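Long-range contacts in glutamate racemase (Escherichia coli, PDB 2JFN), which is a two-sheet alpha/beta enzyme of the Asp/Glu/hydantoin racemase family, modelled here with glutamic acid and UDP-N-acetylmuramoyl-L-alanine bound: residues Ile253-Ala258 against Thr277-Ala282; Val200-Thr205 against Thr222-Ser227; Ala163-Leu168 against Asp181-Ile186; Pro110-Val115 against Arg233-Leu238. All coordinates share one frame; numbering follows the deposited sequence.

Interaction 1 of 4, residues Ile253-Ala258 against Thr277-Ala282; sequences IAFCMA and TLEKLA
The F255 ring has L281 CD1 seated over the centre of one face, 4.2 Å from the centroid and almost on the ring normal, a CH-pi contact. At its edge, in the ring plane, lies the backbone O of E279. The E279 side chain runs alongside F255, its carboxylate plane turned 71° from the ring, and receives the tip of I253, whose CD1 comes within 3.5 Å of E279 CD. I253 gets there because CG1 stands anti to the backbone N (chi1 -175°) and the chain stays extended, bringing the methyl across the glutamate at about a right angle.

In the backbone, the two strands pair in parallel. A254 uses both its N and its O toward the partner strand: its N gives a bond of 2.9 Å to T277 O, and its O takes one from E279 N. C256 repeats the pattern with E279 O and L281 N, the last bond, L281 N to C256 O, measuring 2.8 Å. Beyond the strands one water donates to both M257 O and L281 O, bridging the two chains. A254, C256 and L278 share the other face, where L278 CD1 packs on both partners.

The connection is a parallel beta-alpha-beta crossover, with helix 267-272 over A254 and L278. Strand 48-53 pairs with the far side of strand 253-256. Helix 65-82 covers L281 and supplies R82, the salt-bridge partner of E279.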
# COMPACT_ATOMS: atom_id res chain seq x y z
N ILE A 253 -12.35 -1.26 12.96
CA ILE A 253 -13.39 -0.82 12.03
C ILE A 253 -12.82 -0.39 10.68
O ILE A 253 -11.68 0.10 10.59
CB ILE A 253 -14.20 0.34 12.65
CG1 ILE A 253 -15.36 0.73 11.74
CG2 ILE A 253 -13.29 1.53 12.90
CD1 ILE A 253 -16.21 1.85 12.31
N ALA A 254 -13.60 -0.61 9.62
CA ALA A 254 -13.20 -0.22 8.28
C ALA A 254 -14.11 0.91 7.82
O ALA A 254 -15.32 0.88 8.06
CB ALA A 254 -13.30 -1.41 7.32
N PHE A 255 -13.53 1.91 7.17
CA PHE A 255 -14.27 3.06 6.65
C PHE A 255 -14.16 3.15 5.13
O PHE A 255 -13.06 3.04 4.57
CB PHE A 255 -13.73 4.38 7.21
CG PHE A 255 -14.12 4.66 8.63
CD1 PHE A 255 -13.14 4.97 9.57
CD2 PHE A 255 -15.45 4.67 9.02
CE1 PHE A 255 -13.47 5.28 10.88
CE2 PHE A 255 -15.81 4.98 10.34
CZ PHE A 255 -14.81 5.29 11.27
N CYS A 256 -15.28 3.36 4.45
CA CYS A 256 -15.24 3.57 3.01
C CYS A 256 -15.72 5.01 2.87
O CYS A 256 -16.26 5.58 3.82
CB CYS A 256 -16.16 2.59 2.27
SG CYS A 256 -17.90 2.68 2.73
N MET A 257 -15.52 5.63 1.70
CA MET A 257 -15.96 7.01 1.54
C MET A 257 -17.37 7.09 0.95
O MET A 257 -18.00 8.15 0.95
CB MET A 257 -14.97 7.80 0.68
CG MET A 257 -13.54 7.81 1.22
SD MET A 257 -13.40 8.19 3.01
CE MET A 257 -12.34 6.84 3.56
N ALA A 258 -17.86 5.96 0.46
CA ALA A 258 -19.20 5.88 -0.11
C ALA A 258 -19.67 4.44 0.02
O ALA A 258 -18.95 3.51 -0.35
CB ALA A 258 -19.18 6.29 -1.58
N THR A 277 -16.81 -4.45 11.22
CA THR A 277 -17.74 -3.51 10.61
C THR A 277 -17.15 -2.62 9.53
O THR A 277 -15.96 -2.28 9.56
CB THR A 277 -18.35 -2.61 11.71
OG1 THR A 277 -18.90 -3.43 12.75
CG2 THR A 277 -19.43 -1.71 11.14
N LEU A 278 -18.00 -2.24 8.58
CA LEU A 278 -17.65 -1.34 7.49
C LEU A 278 -18.66 -0.20 7.56
O LEU A 278 -19.87 -0.43 7.46
CB LEU A 278 -17.77 -2.04 6.14
CG LEU A 278 -17.67 -1.11 4.92
CD1 LEU A 278 -16.27 -0.54 4.80
CD2 LEU A 278 -18.03 -1.88 3.67
N GLU A 279 -18.17 1.02 7.74
CA GLU A 279 -19.04 2.20 7.81
C GLU A 279 -18.58 3.27 6.83
O GLU A 279 -17.43 3.28 6.39
CB GLU A 279 -19.04 2.80 9.22
CG GLU A 279 -19.67 1.93 10.31
CD GLU A 279 -19.62 2.59 11.67
OE1 GLU A 279 -19.90 1.90 12.68
OE2 GLU A 279 -19.31 3.80 11.75
N LYS A 280 -19.49 4.18 6.50
CA LYS A 280 -19.17 5.27 5.60
C LYS A 280 -18.60 6.42 6.43
O LYS A 280 -19.12 6.76 7.48
CB LYS A 280 -20.42 5.77 4.87
CG LYS A 280 -20.19 7.09 4.14
CD LYS A 280 -21.39 7.51 3.32
CE LYS A 280 -21.16 8.85 2.64
NZ LYS A 280 -22.27 9.16 1.68
N LEU A 281 -17.51 7.00 5.94
CA LEU A 281 -16.88 8.11 6.63
C LEU A 281 -17.23 9.40 5.89
O LEU A 281 -17.08 9.48 4.68
CB LEU A 281 -15.37 7.94 6.66
CG LEU A 281 -14.58 9.06 7.36
CD1 LEU A 281 -14.87 9.03 8.85
CD2 LEU A 281 -13.10 8.87 7.09
N ALA A 282 -17.70 10.41 6.63
CA ALA A 282 -18.06 11.69 6.03
C ALA A 282 -16.79 12.52 5.87
O ALA A 282 -16.14 12.87 6.86
CB ALA A 282 -19.06 12.43 6.92
O HOH W 1 -17.33 10.37 2.23
O HOH W 2 -20.14 9.64 -0.49

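Interaction 2 of 4, residues Val200-Thr205 against Thr222-Ser227; sequences VVLGCT and TRLVDS. With GLU (glutamic acid), chain B; UMA (uridine-5'-diphosphate-N-acetylmuramoyl-L-alanine), chain C.
V200 meets T222 and L224 with successive atoms of its side chain. Its CB lies 4.0 Å from L224 CD2 and nearly as close to T222 CG2. One step out, CG2, which is anti to the carbonyl carbon, presses on the T222 methyl: V200 CG2 to T222 CG2 is 3.3 Å, tighter than usual for two carbons. T222 can offer that methyl because its CG2 points anti to its own backbone N while OG1 turns off to bond P219 O.

The backbones run parallel. V200 N donates to R223 O, V225 N to V200 O, and L202 N to V225 O at 2.8 Å; the first and last of these are nearly straight, both at 170°. This is the beta-alpha-beta unit of strand 199-202, helix 211-217 and strand 223-225, and the helix covers L202 and L224. Past the strands the chains part. One water donates to L202 O and hydrogen-bonds S227 OG, spanning the gap, while D226 OD1 caps G228 N where helix 228-241 begins.

The two ends then serve different ligands. T205 N donates to O of glutamic acid at 3.0 Å. N of the same ligand donates to T205 OG1 at 2.7 Å, and C204 SG lies 3.5 Å from the ligand CA. S227 OG instead approaches the ribose carbon C1B of UDP-N-acetylmuramoyl-L-alanine. With T205 OG1 also bonded to A91 O, the hydroxyl is held by protein and ligand together, which probably fixes its rotation, its proton going to the carbonyl and a lone pair being left for the ligand N.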
# COMPACT_ATOMS: atom_id res chain seq x y z
N VAL A 200 12.36 -8.84 -7.63
CA VAL A 200 11.30 -7.94 -8.07
C VAL A 200 10.70 -7.17 -6.91
O VAL A 200 10.19 -7.77 -5.96
CB VAL A 200 10.16 -8.72 -8.79
CG1 VAL A 200 9.03 -7.76 -9.17
CG2 VAL A 200 10.70 -9.40 -10.06
N VAL A 201 10.75 -5.85 -6.99
CA VAL A 201 10.21 -4.98 -5.96
C VAL A 201 8.73 -4.70 -6.24
O VAL A 201 8.37 -4.29 -7.33
CB VAL A 201 10.93 -3.61 -5.94
CG1 VAL A 201 10.27 -2.67 -4.93
CG2 VAL A 201 12.40 -3.81 -5.59
N LEU A 202 7.88 -4.96 -5.26
CA LEU A 202 6.46 -4.68 -5.43
C LEU A 202 6.31 -3.25 -4.91
O LEU A 202 6.24 -3.03 -3.70
CB LEU A 202 5.62 -5.67 -4.63
CG LEU A 202 5.90 -7.12 -5.03
CD1 LEU A 202 4.97 -8.07 -4.28
CD2 LEU A 202 5.71 -7.26 -6.54
N GLY A 203 6.30 -2.30 -5.84
CA GLY A 203 6.20 -0.89 -5.50
C GLY A 203 4.78 -0.35 -5.52
O GLY A 203 4.55 0.83 -5.76
N CYS A 204 3.83 -1.24 -5.30
CA CYS A 204 2.42 -0.87 -5.24
C CYS A 204 1.89 -1.77 -4.13
O CYS A 204 2.06 -2.99 -4.18
CB CYS A 204 1.72 -1.18 -6.56
SG CYS A 204 0.04 -0.56 -6.65
N THR A 205 1.27 -1.18 -3.11
CA THR A 205 0.77 -1.99 -1.99
C THR A 205 -0.31 -2.99 -2.40
O THR A 205 -0.66 -3.89 -1.63
CB THR A 205 0.24 -1.10 -0.83
OG1 THR A 205 -0.92 -0.37 -1.26
CG2 THR A 205 1.32 -0.10 -0.41
N THR A 222 12.69 -16.12 -8.88
CA THR A 222 12.49 -14.68 -8.69
C THR A 222 12.08 -14.41 -7.25
O THR A 222 11.15 -15.03 -6.73
CB THR A 222 11.39 -14.12 -9.62
OG1 THR A 222 11.68 -14.45 -10.99
CG2 THR A 222 11.34 -12.60 -9.49
N ARG A 223 12.78 -13.48 -6.60
CA ARG A 223 12.47 -13.14 -5.22
C ARG A 223 11.66 -11.85 -5.15
O ARG A 223 12.07 -10.83 -5.70
CB ARG A 223 13.77 -12.98 -4.43
CG ARG A 223 13.57 -12.63 -2.97
CD ARG A 223 14.91 -12.68 -2.26
NE ARG A 223 14.81 -12.40 -0.83
CZ ARG A 223 15.82 -12.55 0.01
NH1 ARG A 223 16.99 -12.98 -0.44
NH2 ARG A 223 15.68 -12.26 1.30
N LEU A 224 10.52 -11.90 -4.48
CA LEU A 224 9.66 -10.73 -4.35
C LEU A 224 10.04 -9.96 -3.09
O LEU A 224 10.26 -10.54 -2.03
CB LEU A 224 8.19 -11.14 -4.26
CG LEU A 224 7.63 -11.96 -5.43
CD1 LEU A 224 6.16 -12.27 -5.18
CD2 LEU A 224 7.81 -11.19 -6.73
N VAL A 225 10.11 -8.64 -3.23
CA VAL A 225 10.46 -7.78 -2.11
C VAL A 225 9.44 -6.65 -1.97
O VAL A 225 9.10 -5.99 -2.95
CB VAL A 225 11.86 -7.15 -2.31
CG1 VAL A 225 12.19 -6.24 -1.13
CG2 VAL A 225 12.92 -8.23 -2.46
N ASP A 226 8.94 -6.43 -0.76
CA ASP A 226 8.02 -5.33 -0.55
C ASP A 226 8.36 -4.62 0.76
O ASP A 226 9.33 -4.99 1.44
CB ASP A 226 6.55 -5.78 -0.59
CG ASP A 226 6.19 -6.77 0.49
OD1 ASP A 226 6.40 -6.48 1.69
OD2 ASP A 226 5.66 -7.85 0.15
N SER A 227 7.57 -3.62 1.11
CA SER A 227 7.80 -2.80 2.30
C SER A 227 7.05 -3.19 3.56
O SER A 227 7.27 -2.60 4.63
CB SER A 227 7.47 -1.35 1.96
OG SER A 227 8.26 -0.90 0.88
N GLU B . -2.29 0.83 -3.30
CA GLU B . -1.84 1.47 -4.53
C GLU B . -0.53 2.19 -4.26
O GLU B . 0.33 1.67 -3.46
CB GLU B . -2.90 2.46 -5.02
CG GLU B . -3.14 2.30 -6.54
CD GLU B . -3.96 3.46 -7.09
OE1 GLU B . -3.76 3.85 -8.24
OE2 GLU B . -4.83 4.01 -6.40
OXT GLU B . -0.28 3.31 -4.83
N1 UMA C . 9.97 1.45 4.16
C2 UMA C . 8.97 2.49 3.84
N3 UMA C . 8.58 3.28 4.91
C4 UMA C . 9.05 3.18 6.23
C5 UMA C . 10.08 2.08 6.48
C6 UMA C . 10.47 1.30 5.46
O2 UMA C . 8.49 2.66 2.73
O4 UMA C . 8.62 3.93 7.08
C1B UMA C . 10.41 0.58 3.01
C2B UMA C . 11.49 1.26 2.19
O2' UMA C . 11.35 1.08 0.73
C3B UMA C . 12.81 0.75 2.68
C4B UMA C . 12.40 -0.67 3.02
O4B UMA C . 11.03 -0.62 3.40
O3B UMA C . 13.68 0.91 1.52
C5B UMA C . 13.14 -1.28 4.13
O5B UMA C . 13.21 -0.40 5.20
PA UMA C . 14.09 -0.66 6.49
O1A UMA C . 13.52 0.24 7.51
O2A UMA C . 14.08 -2.05 6.81
O3A UMA C . 15.55 -0.10 6.04
PB UMA C . 16.06 0.72 4.77
O1B UMA C . 15.88 -0.00 3.53
O2B UMA C . 17.40 1.23 5.09
O1' UMA C . 15.08 2.03 4.87
C1' UMA C . 15.44 3.35 5.29
C2' UMA C . 14.37 4.00 6.12
N2' UMA C . 14.11 3.25 7.36
C7' UMA C . 14.42 3.75 8.57
O7' UMA C . 14.77 4.91 8.72
C8' UMA C . 14.30 2.84 9.78
C3' UMA C . 13.10 4.11 5.25
O3' UMA C . 12.04 4.82 5.98
C4' UMA C . 13.39 4.86 3.93
O4' UMA C . 12.22 4.93 3.13
C5' UMA C . 14.52 4.17 3.17
O5' UMA C . 15.70 4.08 4.06
C6' UMA C . 14.96 4.91 1.93
O6' UMA C . 15.32 6.25 2.25
C18 UMA C . 12.11 6.09 6.68
C19 UMA C . 11.62 7.25 5.87
O18 UMA C . 12.08 8.36 6.03
C20 UMA C . 11.48 5.91 8.08
N4 UMA C . 10.66 6.95 4.98
C21 UMA C . 9.92 7.92 4.17
C22 UMA C . 9.29 9.10 4.97
O19 UMA C . 8.95 8.87 6.15
O20 UMA C . 9.16 10.22 4.41
C23 UMA C . 8.81 7.19 3.39
O HOH W 3 8.15 -2.05 -2.01

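Interaction 3 of 4, residues Ala163-Leu168 against Asp181-Ile186; sequences AEMVEL and DALKRI
E164 reaches across to I186 and A182 with an extended side chain, CG anti to the backbone N (chi1 -173°). Its CB, CG and CD pass obliquely over the tip of I186, with E164 CD 3.8 Å from I186 CD1. The carboxylate ends beside A182, where E164 OE2 stands 4.1 Å from A182 CB, so an acidic chain covers the apolar seam with its carbon stem.

M165 comes next, on the buried side. Its chain bends only at chi3 (-76°), which brings the terminal methyl into the groove between two residues of the other helix: M165 CE touches L183 CD2 at 3.8 Å, crossing that leucine at about a right angle, and I186 CG2 at 4.0 Å. The backbone N of M165 is bonded to S162 OG. V166 and E167 turn to the far side of the helix, V166 touching the bound glutamic acid.

One turn on from E164, its backbone N bonded to E164 O, L168 points back at the partner. It meets I186 tip to tip, L168 CD1 to I186 CD1 at 3.9 Å, and the same methyl also lies against L183 CD2.

Helices 163-174 and 180-186 are consecutive and pack as an antiparallel helical hairpin, 158° between the segment directions and 10.6 Å between their axes; helix 211-217 packs against M165 and L183. Methyl and methylene groups make up the meeting surface, so the pairing rests on van der Waals contact and hydrophobic burial, with the one carboxylate at its exposed margin.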
# COMPACT_ATOMS: atom_id res chain seq x y z
N ALA A 163 -1.47 -0.46 -14.37
CA ALA A 163 -2.69 -0.09 -13.68
C ALA A 163 -3.61 -1.32 -13.69
O ALA A 163 -4.43 -1.51 -12.80
CB ALA A 163 -3.36 1.07 -14.40
N GLU A 164 -3.45 -2.16 -14.71
CA GLU A 164 -4.27 -3.37 -14.82
C GLU A 164 -4.01 -4.33 -13.66
O GLU A 164 -4.92 -5.00 -13.17
CB GLU A 164 -3.99 -4.07 -16.14
CG GLU A 164 -4.92 -5.24 -16.41
CD GLU A 164 -4.68 -5.89 -17.76
OE1 GLU A 164 -3.97 -5.30 -18.60
OE2 GLU A 164 -5.22 -7.00 -17.98
N MET A 165 -2.76 -4.42 -13.22
CA MET A 165 -2.44 -5.32 -12.13
C MET A 165 -3.15 -4.85 -10.85
O MET A 165 -3.57 -5.66 -10.02
CB MET A 165 -0.93 -5.38 -11.91
CG MET A 165 -0.50 -6.59 -11.09
SD MET A 165 1.29 -6.72 -10.94
CE MET A 165 1.73 -7.34 -12.54
N VAL A 166 -3.28 -3.54 -10.70
CA VAL A 166 -3.96 -3.00 -9.53
C VAL A 166 -5.40 -3.51 -9.55
O VAL A 166 -5.93 -3.93 -8.52
CB VAL A 166 -3.97 -1.46 -9.55
CG1 VAL A 166 -4.74 -0.93 -8.34
CG2 VAL A 166 -2.54 -0.93 -9.54
N GLU A 167 -6.01 -3.48 -10.73
CA GLU A 167 -7.38 -3.94 -10.89
C GLU A 167 -7.51 -5.43 -10.62
O GLU A 167 -8.52 -5.89 -10.08
CB GLU A 167 -7.89 -3.63 -12.30
CG GLU A 167 -8.20 -2.16 -12.53
CD GLU A 167 -9.11 -1.60 -11.45
OE1 GLU A 167 -10.12 -2.25 -11.11
OE2 GLU A 167 -8.82 -0.50 -10.93
N LEU A 168 -6.49 -6.20 -11.00
CA LEU A 168 -6.52 -7.63 -10.77
C LEU A 168 -6.55 -7.87 -9.26
O LEU A 168 -7.27 -8.75 -8.78
CB LEU A 168 -5.28 -8.29 -11.40
CG LEU A 168 -5.32 -8.32 -12.93
CD1 LEU A 168 -4.02 -8.89 -13.47
CD2 LEU A 168 -6.50 -9.15 -13.39
N ASP A 181 -3.45 -15.72 -17.35
CA ASP A 181 -3.10 -15.32 -18.71
C ASP A 181 -2.96 -13.81 -18.80
O ASP A 181 -2.12 -13.30 -19.53
CB ASP A 181 -4.15 -15.82 -19.71
CG ASP A 181 -4.14 -17.33 -19.87
OD1 ASP A 181 -3.04 -17.93 -19.92
OD2 ASP A 181 -5.23 -17.93 -19.95
N ALA A 182 -3.80 -13.08 -18.06
CA ALA A 182 -3.74 -11.63 -18.06
C ALA A 182 -2.41 -11.20 -17.44
O ALA A 182 -1.76 -10.27 -17.92
CB ALA A 182 -4.91 -11.05 -17.25
N LEU A 183 -2.00 -11.88 -16.37
CA LEU A 183 -0.74 -11.58 -15.71
C LEU A 183 0.45 -11.85 -16.63
O LEU A 183 1.37 -11.03 -16.71
CB LEU A 183 -0.58 -12.41 -14.45
CG LEU A 183 -1.02 -11.80 -13.12
CD1 LEU A 183 -0.67 -12.77 -11.99
CD2 LEU A 183 -0.32 -10.46 -12.90
N LYS A 184 0.43 -12.99 -17.30
CA LYS A 184 1.51 -13.35 -18.21
C LYS A 184 1.66 -12.30 -19.29
O LYS A 184 2.78 -11.98 -19.71
CB LYS A 184 1.24 -14.71 -18.86
CG LYS A 184 1.30 -15.88 -17.90
CD LYS A 184 0.85 -17.17 -18.57
CE LYS A 184 0.78 -18.31 -17.57
NZ LYS A 184 0.22 -19.56 -18.20
N ARG A 185 0.54 -11.78 -19.76
CA ARG A 185 0.54 -10.76 -20.80
C ARG A 185 1.19 -9.49 -20.26
O ARG A 185 2.06 -8.90 -20.91
CB ARG A 185 -0.90 -10.46 -21.23
CG ARG A 185 -1.01 -9.39 -22.30
CD ARG A 185 -0.37 -9.84 -23.61
NE ARG A 185 -0.23 -8.71 -24.54
CZ ARG A 185 0.63 -7.71 -24.36
NH1 ARG A 185 1.43 -7.70 -23.30
NH2 ARG A 185 0.68 -6.72 -25.24
N ILE A 186 0.77 -9.08 -19.07
CA ILE A 186 1.34 -7.89 -18.46
C ILE A 186 2.84 -8.06 -18.26
O ILE A 186 3.62 -7.13 -18.50
CB ILE A 186 0.67 -7.61 -17.08
CG1 ILE A 186 -0.82 -7.30 -17.28
CG2 ILE A 186 1.38 -6.46 -16.38
CD1 ILE A 186 -1.60 -7.16 -15.98

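Interaction 4 of 4, residues Pro110-Val115 against Arg233-Leu238; sequences PVVGVV and RRTAWL. With UMA (uridine-5'-diphosphate-N-acetylmuramoyl-L-alanine), chain C.
V112 and L238 make the tightest touch: V112 CG2 sits 3.3 Å from L238 CD1, closer than two methyls usually come. L238 reaches it with CG anti to the carbonyl carbon (chi1 -68°), and the same CD1 lies 4.0 Å from P110 CB as the proline and leucine slide past each other in opposite directions. The other branch, L238 CD2, covers the centre of one face of the R234 guanidinium, 3.9 Å above its plane. On the opposite face lies methyl C20 of UDP-N-acetylmuramoyl-L-alanine, 3.3 Å above the plane but offset toward the rim, so the arginine is sandwiched between protein and ligand.

Strand 111-112 lies in the mixed sheet of this alpha/beta fold, and helix 228-241, though it follows strand 223-225 of the parallel sheet in the chain, packs back on the mixed sheet, T235 and L238 touching L87. The ligand's uracil is read by backbone: N3 donates to G113 O at 2.9 Å, and V115 N donates to O2 at the same length. V115 O accepts from the ribose O2'. R233 adds a weak bond from NH2 to the phosphate oxygen O2A, in the guanidinium plane.

Farther out, S96 OG bonds V114 N and R104 NH2 bonds both V111 O and the ligand. T235 OG1 turns back to I231 O within its own helix, while strand 87-90 pairs with the backbones of P110 and V112.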
# COMPACT_ATOMS: atom_id res chain seq x y z
N PRO A 110 2.58 10.65 14.65
CA PRO A 110 3.48 10.23 13.57
C PRO A 110 2.76 9.67 12.35
O PRO A 110 1.71 9.03 12.47
CB PRO A 110 4.38 9.21 14.26
CG PRO A 110 3.49 8.62 15.30
CD PRO A 110 2.76 9.82 15.85
N VAL A 111 3.31 9.94 11.18
CA VAL A 111 2.73 9.46 9.93
C VAL A 111 3.78 8.62 9.22
O VAL A 111 4.91 9.05 9.04
CB VAL A 111 2.31 10.63 9.01
CG1 VAL A 111 1.69 10.09 7.72
CG2 VAL A 111 1.32 11.55 9.75
N VAL A 112 3.39 7.41 8.83
CA VAL A 112 4.31 6.52 8.13
C VAL A 112 3.98 6.53 6.65
O VAL A 112 2.81 6.49 6.26
CB VAL A 112 4.20 5.08 8.68
CG1 VAL A 112 5.09 4.13 7.87
CG2 VAL A 112 4.61 5.06 10.13
N GLY A 113 5.02 6.59 5.82
CA GLY A 113 4.83 6.60 4.39
C GLY A 113 5.42 5.34 3.78
O GLY A 113 6.02 4.52 4.49
N VAL A 114 5.24 5.18 2.47
CA VAL A 114 5.76 4.02 1.77
C VAL A 114 6.43 4.38 0.45
O VAL A 114 5.91 5.18 -0.33
CB VAL A 114 4.65 3.02 1.43
CG1 VAL A 114 3.94 2.56 2.69
CG2 VAL A 114 3.68 3.65 0.45
N VAL A 115 7.60 3.81 0.23
CA VAL A 115 8.33 4.02 -1.01
C VAL A 115 8.76 2.63 -1.45
O VAL A 115 8.98 1.75 -0.61
CB VAL A 115 9.58 4.91 -0.80
CG1 VAL A 115 9.16 6.34 -0.48
CG2 VAL A 115 10.44 4.36 0.32
N ARG A 233 7.75 -2.76 11.43
CA ARG A 233 8.82 -2.42 12.36
C ARG A 233 8.86 -0.91 12.62
O ARG A 233 9.03 -0.48 13.76
CB ARG A 233 10.18 -2.90 11.84
CG ARG A 233 10.35 -4.42 11.84
CD ARG A 233 11.81 -4.79 11.59
NE ARG A 233 12.27 -4.41 10.25
CZ ARG A 233 12.06 -5.14 9.16
NH1 ARG A 233 11.42 -6.30 9.24
NH2 ARG A 233 12.49 -4.71 7.98
N ARG A 234 8.71 -0.11 11.57
CA ARG A 234 8.72 1.35 11.73
C ARG A 234 7.53 1.80 12.59
O ARG A 234 7.65 2.74 13.39
CB ARG A 234 8.67 2.04 10.37
CG ARG A 234 8.63 3.56 10.43
CD ARG A 234 9.84 4.14 11.18
NE ARG A 234 9.88 5.60 11.05
CZ ARG A 234 10.78 6.38 11.63
NH1 ARG A 234 11.73 5.85 12.39
NH2 ARG A 234 10.74 7.69 11.44
N THR A 235 6.40 1.13 12.42
CA THR A 235 5.19 1.44 13.18
C THR A 235 5.40 1.14 14.66
O THR A 235 5.06 1.95 15.53
CB THR A 235 3.98 0.63 12.64
OG1 THR A 235 3.67 1.08 11.32
CG2 THR A 235 2.74 0.82 13.54
N ALA A 236 5.97 -0.03 14.94
CA ALA A 236 6.25 -0.43 16.32
C ALA A 236 7.23 0.55 16.96
O ALA A 236 7.11 0.88 18.14
CB ALA A 236 6.81 -1.84 16.35
N TRP A 237 8.21 1.03 16.19
CA TRP A 237 9.18 1.97 16.73
C TRP A 237 8.53 3.31 17.07
O TRP A 237 8.83 3.92 18.10
CB TRP A 237 10.32 2.20 15.74
CG TRP A 237 11.48 2.97 16.33
CD1 TRP A 237 12.49 2.47 17.10
CD2 TRP A 237 11.72 4.38 16.22
NE1 TRP A 237 13.35 3.49 17.47
CE2 TRP A 237 12.90 4.67 16.95
CE3 TRP A 237 11.05 5.44 15.58
CZ2 TRP A 237 13.42 5.96 17.05
CZ3 TRP A 237 11.58 6.73 15.68
CH2 TRP A 237 12.75 6.97 16.42
N LEU A 238 7.65 3.78 16.19
CA LEU A 238 6.98 5.06 16.39
C LEU A 238 5.99 4.99 17.54
O LEU A 238 5.81 5.97 18.27
CB LEU A 238 6.27 5.49 15.11
CG LEU A 238 7.20 5.86 13.96
CD1 LEU A 238 6.41 6.10 12.70
CD2 LEU A 238 8.01 7.10 14.33
N1 UMA C . 9.97 1.45 4.16
C2 UMA C . 8.97 2.49 3.84
N3 UMA C . 8.58 3.28 4.91
C4 UMA C . 9.05 3.18 6.23
C5 UMA C . 10.08 2.08 6.48
C6 UMA C . 10.47 1.30 5.46
O2 UMA C . 8.49 2.66 2.73
O4 UMA C . 8.62 3.93 7.08
C1B UMA C . 10.41 0.58 3.01
C2B UMA C . 11.49 1.26 2.19
O2' UMA C . 11.35 1.08 0.73
C3B UMA C . 12.81 0.75 2.68
C4B UMA C . 12.40 -0.67 3.02
O4B UMA C . 11.03 -0.62 3.40
O3B UMA C . 13.68 0.91 1.52
C5B UMA C . 13.14 -1.28 4.13
O5B UMA C . 13.21 -0.40 5.20
PA UMA C . 14.09 -0.66 6.49
O1A UMA C . 13.52 0.24 7.51
O2A UMA C . 14.08 -2.05 6.81
O3A UMA C . 15.55 -0.10 6.04
PB UMA C . 16.06 0.72 4.77
O1B UMA C . 15.88 -0.00 3.53
O2B UMA C . 17.40 1.23 5.09
O1' UMA C . 15.08 2.03 4.87
C1' UMA C . 15.44 3.35 5.29
C2' UMA C . 14.37 4.00 6.12
N2' UMA C . 14.11 3.25 7.36
C7' UMA C . 14.42 3.75 8.57
O7' UMA C . 14.77 4.91 8.72
C8' UMA C . 14.30 2.84 9.78
C3' UMA C . 13.10 4.11 5.25
O3' UMA C . 12.04 4.82 5.98
C4' UMA C . 13.39 4.86 3.93
O4' UMA C . 12.22 4.93 3.13
C5' UMA C . 14.52 4.17 3.17
O5' UMA C . 15.70 4.08 4.06
C6' UMA C . 14.96 4.91 1.93
O6' UMA C . 15.32 6.25 2.25
C18 UMA C . 12.11 6.09 6.68
C19 UMA C . 11.62 7.25 5.87
O18 UMA C . 12.08 8.36 6.03
C20 UMA C . 11.48 5.91 8.08
N4 UMA C . 10.66 6.95 4.98
C21 UMA C . 9.92 7.92 4.17
C22 UMA C . 9.29 9.10 4.97
O19 UMA C . 8.95 8.87 6.15
O20 UMA C . 9.16 10.22 4.41
C23 UMA C . 8.81 7.19 3.39

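Along the chain, strand 111-112 of interaction 4 comes first, then the whole of interactions 3 and 2, then helix 228-241 closing interaction 4, and last interaction 1. Interactions 1 and 4 both reach the mixed sheet, with centres 23 Å apart; interaction 2 lies in the four-stranded parallel sheet. Interactions 2 and 4 meet where S227 OG approaches V115 O at 3.1 Å, and both touch UDP-N-acetylmuramoyl-L-alanine. Interactions 2 and 3 pack through C204 SG and V166 CG2. Interaction 1 is remote, on the opposite side of the chain's centre from interaction 2. Interactions 2 and 4 thus line ligand sites, interaction 3 adjoins the glutamic acid through V166, and interaction 1 finishes the far part of the mixed sheet.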